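Local coordinates for carbon monoxide dehydrogenase (PDB 6T7J), which probably catalyses the reversible oxidation of carbon monoxide to carbon dioxide at an iron-sulfur active-site cluster, captured here without its nickel, at residues F119-L124 and A381-K386; A134-I139 and M171-P176. One frame throughout, in Å; residues are numbered along the deposited sequence.

Contact 1 of 2, residues F119-L124 and A381-K386; sequences FQYYKL and ADEIAK
Tyr-121 and Tyr-122, at the end of a type I beta turn that starts at Phe-119, meet Ala-381, Asp-382 and Glu-383 in the first turn of helix 381-395. The turn, closed by Tyr-122 N to Phe-119 O at 3.0 Å, follows the long helix 81-115, so the contact joins the helical N-terminal part of the chain to a helix that comes after the parallel sheet containing strand 358-361. Packing is tight where Asp-382 lies over one face of Tyr-121, its carboxylate stacked at only 10° to the ring plane, with OD1 3.2 Å from Tyr-121 CD1 and its CB 3.8 Å from the ring centroid in a CH-pi contact. Lys-276 forms a salt bridge with Asp-382 OD1 and also binds Tyr-121 O, tying both partners to helix 271-281. An alanine here in place of Tyr-121 removes the ring, and the Asp-382 carboxylate would probably be left without the flat surface it stacks on and freer to turn. On the buried side, Ala-381 CB sits 3.7 Å from Tyr-122 OH; that phenol oxygen is hydrogen-bonded to Ile-272 O, while Lys-276 makes a cation-pi contact with the ring. Toward solvent the contact thins to the exposed Glu-383, whose chain bends at chi2 (96°) and brings its carboxylate almost perpendicular to the Tyr-121 ring, with OE2 3.1 Å from Tyr-121 OH.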
loop_
_atom_site.group_PDB
_atom_site.type_symbol
_atom_site.label_atom_id
_atom_site.label_comp_id
_atom_site.label_asym_id
_atom_site.label_seq_id
_atom_site.Cartn_x
_atom_site.Cartn_y
_atom_site.Cartn_z
ATOM N N PHE A 119 3.441 -23.303 20.987
ATOM C CA PHE A 119 2.756 -22.364 21.877
ATOM C C PHE A 119 1.761 -23.146 22.730
ATOM O O PHE A 119 0.560 -23.178 22.465
ATOM C CB PHE A 119 2.060 -21.266 21.079
ATOM C CG PHE A 119 2.973 -20.496 20.171
ATOM C CD1 PHE A 119 4.220 -20.084 20.604
ATOM C CD2 PHE A 119 2.573 -20.175 18.883
ATOM C CE1 PHE A 119 5.058 -19.372 19.765
ATOM C CE2 PHE A 119 3.405 -19.463 18.042
ATOM C CZ PHE A 119 4.650 -19.061 18.483
ATOM N N GLN A 120 2.277 -23.777 23.784
ATOM C CA GLN A 120 1.415 -24.604 24.620
ATOM C C GLN A 120 0.455 -23.791 25.478
ATOM O O GLN A 120 -0.364 -24.387 26.185
ATOM C CB GLN A 120 2.258 -25.519 25.507
ATOM C CG GLN A 120 3.369 -26.245 24.769
ATOM C CD GLN A 120 3.182 -27.751 24.767
ATOM O OE1 GLN A 120 3.318 -28.408 25.800
ATOM N NE2 GLN A 120 2.866 -28.305 23.602
ATOM N N TYR A 121 0.524 -22.462 25.445
ATOM C CA TYR A 121 -0.495 -21.644 26.089
ATOM C C TYR A 121 -1.748 -21.494 25.237
ATOM O O TYR A 121 -2.691 -20.821 25.664
ATOM C CB TYR A 121 0.066 -20.260 26.427
ATOM C CG TYR A 121 1.003 -20.259 27.609
ATOM C CD1 TYR A 121 0.586 -20.714 28.853
ATOM C CD2 TYR A 121 2.310 -19.807 27.482
ATOM C CE1 TYR A 121 1.443 -20.716 29.938
ATOM C CE2 TYR A 121 3.175 -19.804 28.560
ATOM C CZ TYR A 121 2.736 -20.261 29.786
ATOM O OH TYR A 121 3.594 -20.259 30.862
ATOM N N TYR A 122 -1.784 -22.104 24.055
ATOM C CA TYR A 122 -2.930 -22.028 23.164
ATOM C C TYR A 122 -3.314 -23.429 22.707
ATOM O O TYR A 122 -2.446 -24.267 22.440
ATOM C CB TYR A 122 -2.636 -21.132 21.958
ATOM C CG TYR A 122 -2.377 -19.690 22.327
ATOM C CD1 TYR A 122 -3.418 -18.774 22.388
ATOM C CD2 TYR A 122 -1.094 -19.246 22.621
ATOM C CE1 TYR A 122 -3.191 -17.456 22.730
ATOM C CE2 TYR A 122 -0.856 -17.928 22.964
ATOM C CZ TYR A 122 -1.909 -17.038 23.016
ATOM O OH TYR A 122 -1.684 -15.722 23.356
ATOM N N LYS A 123 -4.617 -23.670 22.621
ATOM C CA LYS A 123 -5.183 -24.979 22.340
ATOM C C LYS A 123 -5.800 -25.007 20.949
ATOM O O LYS A 123 -5.988 -23.977 20.296
ATOM C CB LYS A 123 -6.254 -25.341 23.381
ATOM C CG LYS A 123 -5.721 -25.764 24.739
ATOM C CD LYS A 123 -5.846 -24.646 25.766
ATOM C CE LYS A 123 -4.608 -24.566 26.647
ATOM N NZ LYS A 123 -4.642 -23.374 27.541
ATOM N N LEU A 124 -6.107 -26.217 20.497
ATOM C CA LEU A 124 -7.059 -26.439 19.414
ATOM C C LEU A 124 -8.369 -26.821 20.093
ATOM O O LEU A 124 -8.572 -27.980 20.462
ATOM C CB LEU A 124 -6.574 -27.521 18.456
ATOM C CG LEU A 124 -5.317 -27.220 17.638
ATOM C CD1 LEU A 124 -4.907 -28.442 16.829
ATOM C CD2 LEU A 124 -5.542 -26.022 16.730
ATOM N N ALA A 381 3.242 -16.048 26.766
ATOM C CA ALA A 381 2.011 -15.262 26.811
ATOM C C ALA A 381 1.522 -15.057 28.240
ATOM O O ALA A 381 1.205 -13.930 28.644
ATOM C CB ALA A 381 0.933 -15.943 25.969
ATOM N N ASP A 382 1.443 -16.137 29.020
ATOM C CA ASP A 382 0.887 -16.034 30.364
ATOM C C ASP A 382 1.758 -15.164 31.265
ATOM O O ASP A 382 1.238 -14.412 32.097
ATOM C CB ASP A 382 0.705 -17.427 30.964
ATOM C CG ASP A 382 -0.629 -18.052 30.595
ATOM O OD1 ASP A 382 -0.995 -18.021 29.400
ATOM O OD2 ASP A 382 -1.313 -18.575 31.499
ATOM N N GLU A 383 3.082 -15.238 31.104
ATOM C CA GLU A 383 3.971 -14.420 31.926
ATOM C C GLU A 383 3.807 -12.936 31.616
ATOM O O GLU A 383 3.735 -12.106 32.533
ATOM C CB GLU A 383 5.421 -14.859 31.719
ATOM C CG GLU A 383 5.778 -16.168 32.409
ATOM C CD GLU A 383 5.678 -17.369 31.484
ATOM O OE1 GLU A 383 6.521 -18.283 31.600
ATOM O OE2 GLU A 383 4.756 -17.400 30.640
ATOM N N ILE A 384 3.736 -12.583 30.330
ATOM C CA ILE A 384 3.538 -11.188 29.947
ATOM C C ILE A 384 2.180 -10.690 30.427
ATOM O O ILE A 384 2.051 -9.556 30.909
ATOM C CB ILE A 384 3.695 -11.022 28.423
ATOM C CG1 ILE A 384 4.975 -11.702 27.933
ATOM C CG2 ILE A 384 3.696 -9.550 28.041
ATOM C CD1 ILE A 384 6.232 -10.919 28.207
ATOM N N ALA A 385 1.146 -11.526 30.307
ATOM C CA ALA A 385 -0.180 -11.127 30.770
ATOM C C ALA A 385 -0.195 -10.900 32.278
ATOM O O ALA A 385 -0.794 -9.929 32.762
ATOM C CB ALA A 385 -1.211 -12.179 30.369
ATOM N N LYS A 386 0.455 -11.790 33.035
ATOM C CA LYS A 386 0.575 -11.606 34.479
ATOM C C LYS A 386 1.271 -10.292 34.802
ATOM O O LYS A 386 0.812 -9.527 35.657
ATOM C CB LYS A 386 1.345 -12.776 35.093
ATOM C CG LYS A 386 0.517 -14.010 35.392
ATOM C CD LYS A 386 1.328 -14.990 36.228
ATOM C CE LYS A 386 0.561 -16.269 36.513
ATOM N NZ LYS A 386 1.211 -17.049 37.602
#

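Contact 2 of 2, residues A134-I139 and M171-P176; sequences AETLGI and MLALAP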
loop_
_atom_site.group_PDB
_atom_site.type_symbol
_atom_site.label_atom_id
_atom_site.label_comp_id
_atom_site.label_asym_id
_atom_site.label_seq_id
_atom_site.Cartn_x
_atom_site.Cartn_y
_atom_site.Cartn_z
ATOM N N ALA A 134 -10.614 -27.796 6.973
ATOM C CA ALA A 134 -9.577 -28.502 6.229
ATOM C C ALA A 134 -10.176 -29.329 5.099
ATOM O O ALA A 134 -9.610 -29.389 4.001
ATOM C CB ALA A 134 -8.762 -29.384 7.175
ATOM N N GLU A 135 -11.322 -29.972 5.344
ATOM C CA GLU A 135 -11.987 -30.720 4.280
ATOM C C GLU A 135 -12.457 -29.791 3.171
ATOM O O GLU A 135 -12.372 -30.133 1.984
ATOM C CB GLU A 135 -13.169 -31.516 4.840
ATOM C CG GLU A 135 -12.796 -32.589 5.851
ATOM C CD GLU A 135 -12.348 -33.887 5.207
ATOM O OE1 GLU A 135 -12.238 -34.901 5.929
ATOM O OE2 GLU A 135 -12.106 -33.896 3.983
ATOM N N THR A 136 -12.951 -28.603 3.539
ATOM C CA THR A 136 -13.447 -27.653 2.547
ATOM C C THR A 136 -12.349 -27.203 1.590
ATOM O O THR A 136 -12.633 -26.862 0.437
ATOM C CB THR A 136 -14.068 -26.443 3.248
ATOM O OG1 THR A 136 -14.989 -26.891 4.251
ATOM C CG2 THR A 136 -14.810 -25.560 2.253
ATOM N N LEU A 137 -11.095 -27.196 2.034
ATOM C CA LEU A 137 -9.995 -26.764 1.183
ATOM C C LEU A 137 -9.215 -27.933 0.591
ATOM O O LEU A 137 -8.130 -27.724 0.037
ATOM C CB LEU A 137 -9.067 -25.829 1.959
ATOM C CG LEU A 137 -9.793 -24.690 2.681
ATOM C CD1 LEU A 137 -8.968 -24.203 3.855
ATOM C CD2 LEU A 137 -10.118 -23.539 1.739
ATOM N N GLY A 138 -9.745 -29.151 0.684
ATOM C CA GLY A 138 -9.163 -30.290 0.003
ATOM C C GLY A 138 -8.208 -31.133 0.816
ATOM O O GLY A 138 -7.396 -31.857 0.230
ATOM N N ILE A 139 -8.281 -31.076 2.142
ATOM C CA ILE A 139 -7.383 -31.822 3.016
ATOM C C ILE A 139 -8.175 -32.957 3.652
ATOM O O ILE A 139 -9.173 -32.716 4.343
ATOM C CB ILE A 139 -6.751 -30.918 4.085
ATOM C CG1 ILE A 139 -5.889 -29.836 3.426
ATOM C CG2 ILE A 139 -5.933 -31.741 5.073
ATOM C CD1 ILE A 139 -5.678 -28.611 4.283
ATOM N N MET A 171 -9.211 -20.164 0.036
ATOM C CA MET A 171 -10.365 -19.934 0.900
ATOM C C MET A 171 -11.634 -19.625 0.112
ATOM O O MET A 171 -12.735 -19.729 0.667
ATOM C CB MET A 171 -10.070 -18.801 1.883
ATOM C CG MET A 171 -9.051 -19.158 2.953
ATOM S SD MET A 171 -9.657 -20.392 4.118
ATOM C CE MET A 171 -10.596 -19.361 5.237
ATOM N N LEU A 172 -11.509 -19.266 -1.169
ATOM C CA LEU A 172 -12.682 -19.073 -2.016
ATOM C C LEU A 172 -13.538 -20.329 -2.121
ATOM O O LEU A 172 -14.681 -20.239 -2.582
ATOM C CB LEU A 172 -12.258 -18.617 -3.414
ATOM C CG LEU A 172 -11.685 -17.203 -3.523
ATOM C CD1 LEU A 172 -11.545 -16.794 -4.978
ATOM C CD2 LEU A 172 -12.548 -16.211 -2.765
ATOM N N ALA A 173 -13.020 -21.487 -1.703
ATOM C CA ALA A 173 -13.848 -22.685 -1.627
ATOM C C ALA A 173 -15.043 -22.503 -0.698
ATOM O O ALA A 173 -15.986 -23.299 -0.758
ATOM C CB ALA A 173 -13.004 -23.879 -1.174
ATOM N N LEU A 174 -15.029 -21.479 0.157
ATOM C CA LEU A 174 -16.175 -21.189 1.010
ATOM C C LEU A 174 -17.242 -20.355 0.313
ATOM O O LEU A 174 -18.344 -20.218 0.851
ATOM C CB LEU A 174 -15.715 -20.469 2.281
ATOM C CG LEU A 174 -14.941 -21.312 3.297
ATOM C CD1 LEU A 174 -13.957 -20.451 4.069
ATOM C CD2 LEU A 174 -15.895 -22.010 4.247
ATOM N N ALA A 175 -16.947 -19.800 -0.861
ATOM C CA ALA A 175 -17.898 -18.964 -1.582
ATOM C C ALA A 175 -18.716 -19.804 -2.561
ATOM O O ALA A 175 -18.185 -20.740 -3.167
ATOM C CB ALA A 175 -17.175 -17.855 -2.342
ATOM N N PRO A 176 -20.002 -19.489 -2.727
ATOM C CA PRO A 176 -20.845 -20.278 -3.634
ATOM C C PRO A 176 -20.363 -20.194 -5.076
ATOM O O PRO A 176 -19.725 -19.222 -5.485
ATOM C CB PRO A 176 -22.234 -19.648 -3.472
ATOM C CG PRO A 176 -21.982 -18.291 -2.889
ATOM C CD PRO A 176 -20.762 -18.432 -2.038
#
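Leu-137 and Met-171 cross at a slant, the forked end of the leucine resting against both the thioether and the backbone of the methionine. CD1 of Leu-137 lies 3.9 Å from Met-171 SD, whereas CD2 reaches Met-171 CA at 3.7 Å. Although the CB of Met-171 points away from the helix end, the bend at chi2 (-68°) swings SD back to Leu-137. Ala-173 faces the other way, its CB directed at the helix terminus, where it meets Thr-136 O at 3.4 Å and Leu-137 CD2 at 4.1 Å. Farther along, the methyl CG2 of Thr-136 approaches Leu-174 CD2 at 4.2 Å, while its hydroxyl turns back to Ser-132 O within its own helix. The helix 127-136 ends here in a Schellman motif with Gly-138 as C-prime residue, and the 3-10 segment that runs through 171-174 packs against that end. Leu-153 and Leu-157 of helix 146-162, together with Met-232 and Met-233 of helix 212-242, extend the apolar surroundings. Between the two segments, cohesion therefore comes from shape and van der Waals contact, with polar ties supplied from outside by Arg-170 to Leu-137 O and Glu-160 to Met-171 N.

Overall arrangement
Both segments of contact 2 fall, in chain order, between the two segments of contact 1. The centres of the two contacts are about 30 Å apart and their nearest atoms about 10 Å, so the two do not touch. Helix 127-136 begins just after 119-124 and ends in contact 2, while helix 146-162 borders both, meeting Leu-124 near contact 1 and Leu-137 and Met-171 in contact 2. Contact 2 is thus local, packing the end of helix 127-136 against the 3-10 segment that leads to helix 177-186, whereas contact 1 spans 257 residues and fastens the N-terminal region to helices 271-281 and 381-395, which accompany the first parallel sheet.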